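Local coordinates for protein acyl-CoA dehydrogenase (Bacillus anthracis, PDB 3OWA) that probably catalyses the FAD-dependent alpha,beta-dehydrogenation of acyl-CoA thioesters, at residues I413-V418 against I492-A497; G268-G273 against I359-N364. One frame throughout, in Å; residues are numbered along the deposited sequence.

Contact 1: I413-V418 against I492-A497; sequences INRLIV and ILVNIA. With FAD (flavin-adenine dinucleotide), chain E.
Arg415 and Leu416 on one helix meet Ala497, Leu493 and Val494 on the other where the axes of 413-418 and 492-497 pass 7.8 Å apart at 85°, nearly perpendicular, so that each helix offers the other little more than one turn. The closest point is made by the small residue: Ala497 CB lies 3.2 Å from the carbonyl oxygen Arg415 O, a tight van der Waals fit that lets the backbones approach. Val418 CB touches the same methyl at 4.1 Å, from three residues further along the same turn.

Leu416 and Leu493 cross at about a right angle, with Leu416 CD2 4.0 Å from Leu493 CD1 and also near Val494 CG2. The two branches of Leu416 divide their work. While CD2 packs on helix 490-520, Leu416 CD1 sits 3.7 Å from FAD N1A, on one side of the adenine plane near its rim. Ile413 CD1 lies over that side of the rings, 3.8 Å from FAD C5A, so both residues of helix 411-427 line one side of the adenine pocket.

Arg415 is aliphatic at its base and ionic at its end. Its CG is anti to the carbonyl carbon (chi1 -78°) and the chain then runs extended to NE, bringing Arg415 CD to 3.9 Å from Val494 CG1, the two side chains passing at a slant. The guanidinium continues to salt bridges with Asp498 and Glu370, which would fix its rotation.

The crossing joins helix 411-427 to helix 490-520, consistent with an added helical region docked on the core bundle. Leu306 of the second subunit packs on Leu416 and Val494, helix 358-383 lies against Asn414, Arg415 and Ile417, and helix 458-482 touches Ile492 and Ile496.

Contact 2: G268-G273 against I359-N364; sequences GRYKLG and IECSLN
Tyr270 and Cys361 supply the apolar and sulfur contacts between 268-273 and 359-364. Cys361 SG rests 4.0 Å from Tyr270 CB and stands 5.2 Å from the centroid of the Tyr270 ring, 69° off its normal. This is an oblique Cys sulfur-aromatic contact made near CD1. With chi1 at 88°, Tyr270 CG lies between the backbone N and the carbonyl carbon, which leaves CB against the sulfur while the end of the ring leads away toward Val329 and Phe332 of helix 305-336.

The backbones come close: Tyr270 CA is 4.8 Å from Cys361 CA, and Arg269 CB is 3.6 Å from the carbonyl oxygen Cys361 O. One turn on, where Gly273 has no side chain to intervene, its CA comes to 5.2 Å from Asn364 CA. The segment axes are 7.6 Å apart at 41°, with the chain running in broadly the same sense in both. Such a pairing, with helix 305-336 between the two in sequence and against both in space, fits the C-terminal helical bundle of acyl-CoA dehydrogenases.

The polar contact is one of proximity. Arg269 bends at chi2 and chi3, and this fold lays its guanidinium across Ser362, whose OG sits over one face. Arg269 NH1 is 2.9 Å from Ser362 OG in the deposited conformer, but the angle is poor for a hydrogen bond. Ser362 OG instead has its polar partner in the Asn414 amide, and Arg269 NH2 makes a weak hydrogen bond to the carbonyl oxygen of Glu408.

Helix 411-427 connects the two contacts, whose centres are 14 Å apart: the turn that meets 492-497 in contact 1 also lies on the Arg269 and Ser362 side chains of contact 2. From this helix the Asn414 amide and Ile417 both reach Ser362, with Ile417 CD1 packing at 3.7 Å from Ser362 OG. Contact 1 touches FAD directly at the adenine, whereas the Arg269 side chain of contact 2 stays about 9 Å from the cofactor at nearest atoms. Contact 2 is thus a deeper, second layer behind the helix that contacts the adenine. Along the chain, it closes before contact 1 opens.

Contact 1: I413-V418 against I492-A497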
ATOM      1  N   ILE A 413       5.550  -9.756 -13.468  1.00 31.91           N
ATOM      2  CA  ILE A 413       5.895 -10.875 -14.325  1.00 34.00           C
ATOM      3  C   ILE A 413       4.730 -11.877 -14.347  1.00 35.16           C
ATOM      4  O   ILE A 413       4.338 -12.373 -15.414  1.00 35.74           O
ATOM      5  CB  ILE A 413       7.232 -11.546 -13.867  1.00 33.75           C
ATOM      6  CG1 ILE A 413       8.437 -10.654 -14.222  1.00 35.49           C
ATOM      7  CG2 ILE A 413       7.355 -12.969 -14.442  1.00 34.56           C
ATOM      8  CD1 ILE A 413       8.719 -10.515 -15.717  1.00 39.08           C
ATOM      9  N   ASN A 414       4.190 -12.167 -13.160  1.00 35.54           N
ATOM     10  CA  ASN A 414       3.011 -13.026 -13.031  1.00 36.96           C
ATOM     11  C   ASN A 414       1.818 -12.547 -13.846  1.00 38.16           C
ATOM     12  O   ASN A 414       1.089 -13.372 -14.385  1.00 39.79           O
ATOM     13  CB  ASN A 414       2.593 -13.142 -11.582  1.00 37.09           C
ATOM     14  CG  ASN A 414       3.321 -14.247 -10.852  1.00 39.39           C
ATOM     15  OD1 ASN A 414       4.280 -14.010 -10.140  1.00 42.02           O
ATOM     16  ND2 ASN A 414       2.851 -15.470 -11.029  1.00 45.09           N
ATOM     17  N   ARG A 415       1.620 -11.232 -13.941  1.00 37.67           N
ATOM     18  CA  ARG A 415       0.573 -10.665 -14.776  1.00 39.02           C
ATOM     19  C   ARG A 415       0.883 -10.800 -16.259  1.00 40.49           C
ATOM     20  O   ARG A 415       0.006 -11.168 -17.039  1.00 40.91           O
ATOM     21  CB  ARG A 415       0.314  -9.181 -14.457  1.00 38.40           C
ATOM     22  CG  ARG A 415      -0.534  -8.975 -13.183  1.00 37.54           C
ATOM     23  CD  ARG A 415      -0.518  -7.487 -12.765  1.00 42.26           C
ATOM     24  NE  ARG A 415      -1.654  -7.184 -11.891  1.00 43.02           N
ATOM     25  CZ  ARG A 415      -1.557  -6.768 -10.628  1.00 43.34           C
ATOM     26  NH1 ARG A 415      -2.663  -6.516  -9.924  1.00 39.52           N
ATOM     27  NH2 ARG A 415      -0.361  -6.567 -10.081  1.00 41.92           N
ATOM     28  N   LEU A 416       2.121 -10.505 -16.643  1.00 40.40           N
ATOM     29  CA  LEU A 416       2.509 -10.527 -18.045  1.00 42.45           C
ATOM     30  C   LEU A 416       2.415 -11.905 -18.689  1.00 43.52           C
ATOM     31  O   LEU A 416       2.168 -12.011 -19.878  1.00 44.49           O
ATOM     32  CB  LEU A 416       3.930 -10.006 -18.223  1.00 42.31           C
ATOM     33  CG  LEU A 416       4.136  -8.533 -17.953  1.00 42.42           C
ATOM     34  CD1 LEU A 416       5.635  -8.291 -17.942  1.00 43.13           C
ATOM     35  CD2 LEU A 416       3.464  -7.718 -19.073  1.00 43.98           C
ATOM     36  N   ILE A 417       2.577 -12.956 -17.906  1.00 43.63           N
ATOM     37  CA  ILE A 417       2.558 -14.287 -18.481  1.00 45.01           C
ATOM     38  C   ILE A 417       1.155 -14.856 -18.663  1.00 44.74           C
ATOM     39  O   ILE A 417       0.980 -15.784 -19.468  1.00 45.85           O
ATOM     40  CB  ILE A 417       3.437 -15.287 -17.692  1.00 45.05           C
ATOM     41  CG1 ILE A 417       2.896 -15.503 -16.268  1.00 46.43           C
ATOM     42  CG2 ILE A 417       4.900 -14.821 -17.698  1.00 46.27           C
ATOM     43  CD1 ILE A 417       3.860 -16.294 -15.390  1.00 47.94           C
ATOM     44  N   VAL A 418       0.170 -14.320 -17.945  1.00 42.55           N
ATOM     45  CA  VAL A 418      -1.189 -14.819 -18.061  1.00 41.92           C
ATOM     46  C   VAL A 418      -1.802 -14.798 -19.505  1.00 44.11           C
ATOM     47  O   VAL A 418      -2.273 -15.846 -20.001  1.00 43.98           O
ATOM     48  CB  VAL A 418      -2.146 -14.205 -16.981  1.00 41.46           C
ATOM     49  CG1 VAL A 418      -3.627 -14.445 -17.354  1.00 39.13           C
ATOM     50  CG2 VAL A 418      -1.849 -14.803 -15.607  1.00 39.61           C
ATOM     51  N   ILE A 492      -1.329  -3.203 -21.879  1.00 38.79           N
ATOM     52  CA  ILE A 492      -2.486  -3.960 -22.339  1.00 39.89           C
ATOM     53  C   ILE A 492      -2.524  -5.369 -21.748  1.00 39.20           C
ATOM     54  O   ILE A 492      -3.583  -5.820 -21.303  1.00 38.52           O
ATOM     55  CB  ILE A 492      -2.546  -4.007 -23.921  1.00 41.09           C
ATOM     56  CG1 ILE A 492      -3.052  -2.681 -24.476  1.00 43.46           C
ATOM     57  CG2 ILE A 492      -3.402  -5.163 -24.433  1.00 43.34           C
ATOM     58  CD1 ILE A 492      -2.889  -2.590 -26.011  1.00 50.45           C
ATOM     59  N   LEU A 493      -1.382  -6.064 -21.777  1.00 39.02           N
ATOM     60  CA  LEU A 493      -1.280  -7.429 -21.227  1.00 39.89           C
ATOM     61  C   LEU A 493      -1.713  -7.465 -19.763  1.00 38.70           C
ATOM     62  O   LEU A 493      -2.396  -8.387 -19.328  1.00 39.29           O
ATOM     63  CB  LEU A 493       0.150  -8.002 -21.373  1.00 39.64           C
ATOM     64  CG  LEU A 493       0.668  -8.239 -22.797  1.00 42.67           C
ATOM     65  CD1 LEU A 493       2.157  -8.575 -22.780  1.00 41.89           C
ATOM     66  CD2 LEU A 493      -0.127  -9.349 -23.477  1.00 44.40           C
ATOM     67  N   VAL A 494      -1.307  -6.449 -19.014  1.00 38.32           N
ATOM     68  CA  VAL A 494      -1.617  -6.368 -17.593  1.00 38.06           C
ATOM     69  C   VAL A 494      -3.123  -6.096 -17.370  1.00 37.58           C
ATOM     70  O   VAL A 494      -3.720  -6.638 -16.437  1.00 35.80           O
ATOM     71  CB  VAL A 494      -0.730  -5.317 -16.919  1.00 38.23           C
ATOM     72  CG1 VAL A 494      -1.303  -4.899 -15.564  1.00 41.01           C
ATOM     73  CG2 VAL A 494       0.663  -5.891 -16.743  1.00 38.91           C
ATOM     74  N   ASN A 495      -3.739  -5.289 -18.244  1.00 37.45           N
ATOM     75  CA  ASN A 495      -5.210  -5.098 -18.200  1.00 38.01           C
ATOM     76  C   ASN A 495      -5.979  -6.398 -18.393  1.00 37.86           C
ATOM     77  O   ASN A 495      -6.958  -6.669 -17.686  1.00 37.42           O
ATOM     78  CB  ASN A 495      -5.692  -4.056 -19.237  1.00 39.39           C
ATOM     79  CG  ASN A 495      -5.297  -2.639 -18.872  1.00 39.71           C
ATOM     80  OD1 ASN A 495      -5.045  -2.333 -17.705  1.00 40.83           O
ATOM     81  ND2 ASN A 495      -5.229  -1.770 -19.872  1.00 41.71           N
ATOM     82  N   ILE A 496      -5.518  -7.202 -19.347  1.00 38.29           N
ATOM     83  CA  ILE A 496      -6.146  -8.465 -19.654  1.00 38.48           C
ATOM     84  C   ILE A 496      -5.951  -9.398 -18.463  1.00 37.56           C
ATOM     85  O   ILE A 496      -6.900 -10.025 -18.009  1.00 38.64           O
ATOM     86  CB  ILE A 496      -5.556  -9.076 -20.960  1.00 39.64           C
ATOM     87  CG1 ILE A 496      -5.979  -8.225 -22.172  1.00 40.56           C
ATOM     88  CG2 ILE A 496      -5.986 -10.521 -21.128  1.00 40.04           C
ATOM     89  CD1 ILE A 496      -5.142  -8.452 -23.377  1.00 43.35           C
ATOM     90  N   ALA A 497      -4.725  -9.454 -17.956  1.00 36.08           N
ATOM     91  CA  ALA A 497      -4.411 -10.251 -16.765  1.00 35.70           C
ATOM     92  C   ALA A 497      -5.249  -9.851 -15.568  1.00 35.86           C
ATOM     93  O   ALA A 497      -5.711 -10.722 -14.834  1.00 37.54           O
ATOM     94  CB  ALA A 497      -2.922 -10.173 -16.437  1.00 34.27           C
TER
HETATM   95  PA  FAD E 601      14.268  -7.614 -10.834  1.00 34.51           P
HETATM   96  O1A FAD E 601      15.541  -6.827 -11.019  1.00 36.51           O
HETATM   97  O2A FAD E 601      14.166  -8.887 -11.595  1.00 37.89           O
HETATM   98  O5B FAD E 601      13.004  -6.714 -11.125  1.00 33.49           O
HETATM   99  C5B FAD E 601      12.946  -5.339 -10.839  1.00 31.42           C
HETATM  100  C4B FAD E 601      11.654  -4.731 -11.368  1.00 34.34           C
HETATM  101  O4B FAD E 601      11.590  -4.839 -12.799  1.00 33.92           O
HETATM  102  C3B FAD E 601      10.438  -5.452 -10.797  1.00 35.30           C
HETATM  103  O3B FAD E 601       9.339  -4.561 -10.615  1.00 34.94           O
HETATM  104  C2B FAD E 601      10.082  -6.381 -11.931  1.00 35.75           C
HETATM  105  O2B FAD E 601       8.734  -6.739 -11.924  1.00 35.83           O
HETATM  106  C1B FAD E 601      10.408  -5.533 -13.134  1.00 35.08           C
HETATM  107  N9A FAD E 601      10.636  -6.371 -14.315  1.00 38.37           N
HETATM  108  C8A FAD E 601      11.583  -7.348 -14.478  1.00 42.06           C
HETATM  109  N7A FAD E 601      11.469  -7.884 -15.706  1.00 39.69           N
HETATM  110  C5A FAD E 601      10.475  -7.245 -16.349  1.00 41.21           C
HETATM  111  C6A FAD E 601       9.931  -7.375 -17.652  1.00 40.07           C
HETATM  112  N6A FAD E 601      10.468  -8.208 -18.552  1.00 39.25           N
HETATM  113  N1A FAD E 601       8.886  -6.558 -18.002  1.00 37.51           N
HETATM  114  C2A FAD E 601       8.382  -5.621 -17.113  1.00 39.04           C
HETATM  115  N3A FAD E 601       8.938  -5.467 -15.847  1.00 36.32           N
HETATM  116  C4A FAD E 601       9.952  -6.278 -15.468  1.00 37.97           C
HETATM  117  N1  FAD E 601      15.298 -16.619  -4.679  1.00 32.81           N
HETATM  118  C2  FAD E 601      15.575 -17.965  -4.593  1.00 34.66           C
HETATM  119  O2  FAD E 601      15.831 -18.600  -5.593  1.00 37.59           O
HETATM  120  N3  FAD E 601      15.570 -18.639  -3.389  1.00 32.78           N
HETATM  121  C4  FAD E 601      15.313 -17.990  -2.224  1.00 33.01           C
HETATM  122  O4  FAD E 601      15.308 -18.652  -1.173  1.00 32.95           O
HETATM  123  C4X FAD E 601      15.021 -16.624  -2.289  1.00 34.88           C
HETATM  124  N5  FAD E 601      14.790 -15.932  -1.117  1.00 36.99           N
HETATM  125  C5X FAD E 601      14.563 -14.564  -1.152  1.00 34.82           C
HETATM  126  C6  FAD E 601      14.334 -13.896   0.056  1.00 29.88           C
HETATM  127  C7  FAD E 601      14.134 -12.520   0.041  1.00 30.34           C
HETATM  128  C7M FAD E 601      13.904 -11.790   1.347  1.00 28.99           C
HETATM  129  C8  FAD E 601      14.165 -11.845  -1.199  1.00 30.94           C
HETATM  130  C8M FAD E 601      13.947 -10.373  -1.336  1.00 33.90           C
HETATM  131  C9  FAD E 601      14.343 -12.526  -2.399  1.00 30.86           C
HETATM  132  C9A FAD E 601      14.551 -13.884  -2.394  1.00 31.08           C
HETATM  133  N10 FAD E 601      14.728 -14.570  -3.585  1.00 32.87           N
HETATM  134  C10 FAD E 601      15.015 -15.928  -3.527  1.00 33.47           C
HETATM  135  C1' FAD E 601      14.805 -13.838  -4.919  1.00 35.46           C
HETATM  136  C2' FAD E 601      13.497 -13.160  -5.341  1.00 43.44           C
HETATM  137  O2' FAD E 601      12.355 -13.981  -5.422  1.00 46.29           O
HETATM  138  C3' FAD E 601      13.760 -11.975  -6.491  1.00 42.84           C
HETATM  139  O3' FAD E 601      13.807 -10.830  -5.716  1.00 32.97           O
HETATM  140  C4' FAD E 601      12.842 -11.883  -7.438  1.00 42.75           C
HETATM  141  O4' FAD E 601      12.790 -13.164  -8.064  1.00 45.33           O
HETATM  142  C5' FAD E 601      12.859 -10.716  -8.425  1.00 36.88           C
HETATM  143  O5' FAD E 601      14.201 -10.428  -8.720  1.00 32.67           O
HETATM  144  P   FAD E 601      14.884  -9.025  -8.459  1.00 33.68           P
HETATM  145  O1P FAD E 601      14.684  -8.732  -6.989  1.00 32.36           O
HETATM  146  O2P FAD E 601      16.319  -9.082  -8.898  1.00 33.61           O
HETATM  147  O3P FAD E 601      14.036  -7.936  -9.255  1.00 34.49           O

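Contact 2: G268-G273 against I359-N364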
ATOM      1  N   GLY A 268       5.091 -22.897  -5.734  1.00 34.07           N
ATOM      2  CA  GLY A 268       5.446 -21.720  -4.901  1.00 34.61           C
ATOM      3  C   GLY A 268       4.400 -20.612  -4.935  1.00 33.86           C
ATOM      4  O   GLY A 268       4.025 -20.062  -3.903  1.00 34.21           O
ATOM      5  N   ARG A 269       3.893 -20.360  -6.131  1.00 33.44           N
ATOM      6  CA  ARG A 269       2.838 -19.426  -6.389  1.00 34.20           C
ATOM      7  C   ARG A 269       1.568 -19.719  -5.639  1.00 34.17           C
ATOM      8  O   ARG A 269       1.043 -18.842  -4.949  1.00 33.40           O
ATOM      9  CB  ARG A 269       2.528 -19.373  -7.897  1.00 34.86           C
ATOM     10  CG  ARG A 269       2.996 -18.102  -8.525  1.00 39.06           C
ATOM     11  CD  ARG A 269       4.204 -18.159  -9.373  1.00 42.38           C
ATOM     12  NE  ARG A 269       3.836 -18.331 -10.776  1.00 45.04           N
ATOM     13  CZ  ARG A 269       4.518 -17.876 -11.835  1.00 46.85           C
ATOM     14  NH1 ARG A 269       4.104 -18.158 -13.060  1.00 44.17           N
ATOM     15  NH2 ARG A 269       5.605 -17.146 -11.697  1.00 51.53           N
ATOM     16  N   TYR A 270       0.996 -20.897  -5.817  1.00 34.03           N
ATOM     17  CA  TYR A 270      -0.264 -21.128  -5.105  1.00 35.84           C
ATOM     18  C   TYR A 270      -0.051 -21.274  -3.591  1.00 34.93           C
ATOM     19  O   TYR A 270      -0.924 -20.914  -2.808  1.00 35.85           O
ATOM     20  CB  TYR A 270      -1.112 -22.271  -5.708  1.00 37.21           C
ATOM     21  CG  TYR A 270      -0.809 -23.640  -5.172  1.00 40.24           C
ATOM     22  CD1 TYR A 270      -0.020 -24.530  -5.894  1.00 43.97           C
ATOM     23  CD2 TYR A 270      -1.348 -24.064  -3.958  1.00 42.72           C
ATOM     24  CE1 TYR A 270       0.256 -25.809  -5.400  1.00 45.53           C
ATOM     25  CE2 TYR A 270      -1.080 -25.331  -3.450  1.00 44.38           C
ATOM     26  CZ  TYR A 270      -0.274 -26.198  -4.175  1.00 46.29           C
ATOM     27  OH  TYR A 270       0.005 -27.454  -3.675  1.00 48.87           O
ATOM     28  N   LYS A 271       1.088 -21.814  -3.183  1.00 33.85           N
ATOM     29  CA  LYS A 271       1.379 -21.951  -1.762  1.00 34.57           C
ATOM     30  C   LYS A 271       1.470 -20.581  -1.085  1.00 33.95           C
ATOM     31  O   LYS A 271       0.979 -20.397   0.026  1.00 32.70           O
ATOM     32  CB  LYS A 271       2.703 -22.702  -1.574  1.00 35.53           C
ATOM     33  CG  LYS A 271       2.594 -23.875  -0.689  1.00 40.60           C
ATOM     34  CD  LYS A 271       1.617 -24.872  -1.191  1.00 46.63           C
ATOM     35  CE  LYS A 271       1.399 -25.936  -0.118  1.00 50.84           C
ATOM     36  NZ  LYS A 271       2.713 -26.489   0.381  1.00 56.34           N
ATOM     37  N   LEU A 272       2.115 -19.628  -1.760  0.51 32.97           N
ATOM     38  CA  LEU A 272       2.147 -18.259  -1.271  0.51 32.59           C
ATOM     39  C   LEU A 272       0.730 -17.676  -1.203  0.51 32.25           C
ATOM     40  O   LEU A 272       0.388 -17.000  -0.233  0.51 32.35           O
ATOM     41  CB  LEU A 272       3.077 -17.382  -2.122  0.51 31.96           C
ATOM     42  CG  LEU A 272       3.402 -15.996  -1.541  0.51 32.60           C
ATOM     43  CD1 LEU A 272       3.974 -16.112  -0.124  0.51 30.78           C
ATOM     44  CD2 LEU A 272       4.373 -15.257  -2.455  0.51 28.15           C
ATOM     45  N   GLY A 273      -0.090 -17.955  -2.216  1.00 31.89           N
ATOM     46  CA  GLY A 273      -1.510 -17.591  -2.184  1.00 30.65           C
ATOM     47  C   GLY A 273      -2.201 -18.085  -0.926  1.00 30.78           C
ATOM     48  O   GLY A 273      -2.864 -17.323  -0.216  1.00 30.08           O
ATOM     49  N   ILE A 359      -2.043 -21.070 -14.853  1.00 39.51           N
ATOM     50  CA  ILE A 359      -2.767 -19.799 -14.891  1.00 38.60           C
ATOM     51  C   ILE A 359      -3.399 -19.467 -13.543  1.00 37.45           C
ATOM     52  O   ILE A 359      -3.173 -18.398 -12.994  1.00 36.53           O
ATOM     53  CB  ILE A 359      -3.816 -19.728 -16.009  1.00 39.10           C
ATOM     54  CG1 ILE A 359      -3.123 -19.665 -17.369  1.00 40.50           C
ATOM     55  CG2 ILE A 359      -4.710 -18.507 -15.810  1.00 39.21           C
ATOM     56  CD1 ILE A 359      -4.070 -19.940 -18.569  1.00 43.03           C
ATOM     57  N   GLU A 360      -4.203 -20.382 -13.036  1.00 37.32           N
ATOM     58  CA  GLU A 360      -4.821 -20.256 -11.732  1.00 37.22           C
ATOM     59  C   GLU A 360      -3.779 -20.000 -10.614  1.00 35.78           C
ATOM     60  O   GLU A 360      -4.026 -19.204  -9.714  1.00 35.63           O
ATOM     61  CB  GLU A 360      -5.667 -21.514 -11.448  1.00 37.11           C
ATOM     62  CG  GLU A 360      -6.877 -21.664 -12.401  1.00 42.10           C
ATOM     63  CD  GLU A 360      -6.571 -22.408 -13.731  1.00 45.83           C
ATOM     64  OE1 GLU A 360      -7.551 -22.826 -14.376  1.00 45.58           O
ATOM     65  OE2 GLU A 360      -5.375 -22.570 -14.128  1.00 44.80           O
ATOM     66  N   CYS A 361      -2.618 -20.659 -10.674  1.00 35.43           N
ATOM     67  CA  CYS A 361      -1.551 -20.449  -9.660  1.00 34.90           C
ATOM     68  C   CYS A 361      -1.038 -19.016  -9.657  1.00 33.82           C
ATOM     69  O   CYS A 361      -0.865 -18.404  -8.584  1.00 33.14           O
ATOM     70  CB  CYS A 361      -0.360 -21.407  -9.896  1.00 34.74           C
ATOM     71  SG  CYS A 361      -0.752 -23.161  -9.553  1.00 38.58           S
ATOM     72  N   SER A 362      -0.780 -18.475 -10.845  0.61 33.74           N
ATOM     73  CA  SER A 362      -0.297 -17.096 -10.981  0.61 33.24           C
ATOM     74  C   SER A 362      -1.358 -16.105 -10.522  0.61 33.06           C
ATOM     75  O   SER A 362      -1.049 -15.145  -9.807  0.61 32.54           O
ATOM     76  CB  SER A 362       0.109 -16.801 -12.428  0.61 33.98           C
ATOM     77  OG  SER A 362       1.478 -17.110 -12.629  0.61 35.76           O
ATOM     78  N   LEU A 363      -2.612 -16.341 -10.903  1.00 33.03           N
ATOM     79  CA  LEU A 363      -3.708 -15.500 -10.403  1.00 33.48           C
ATOM     80  C   LEU A 363      -3.802 -15.480  -8.880  1.00 32.57           C
ATOM     81  O   LEU A 363      -4.022 -14.424  -8.308  1.00 33.65           O
ATOM     82  CB  LEU A 363      -5.080 -15.890 -10.990  1.00 33.33           C
ATOM     83  CG  LEU A 363      -5.219 -15.948 -12.521  1.00 36.40           C
ATOM     84  CD1 LEU A 363      -6.612 -16.463 -12.892  1.00 38.37           C
ATOM     85  CD2 LEU A 363      -4.887 -14.601 -13.198  1.00 36.21           C
ATOM     86  N   ASN A 364      -3.708 -16.642  -8.251  1.00 32.51           N
ATOM     87  CA  ASN A 364      -3.795 -16.758  -6.790  1.00 32.77           C
ATOM     88  C   ASN A 364      -2.671 -15.995  -6.142  1.00 31.90           C
ATOM     89  O   ASN A 364      -2.867 -15.283  -5.152  1.00 32.61           O
ATOM     90  CB  ASN A 364      -3.663 -18.216  -6.355  1.00 33.16           C
ATOM     91  CG  ASN A 364      -4.923 -19.048  -6.597  1.00 36.08           C
ATOM     92  OD1 ASN A 364      -6.030 -18.541  -6.852  1.00 39.62           O
ATOM     93  ND2 ASN A 364      -4.748 -20.344  -6.500  1.00 33.74           N
TER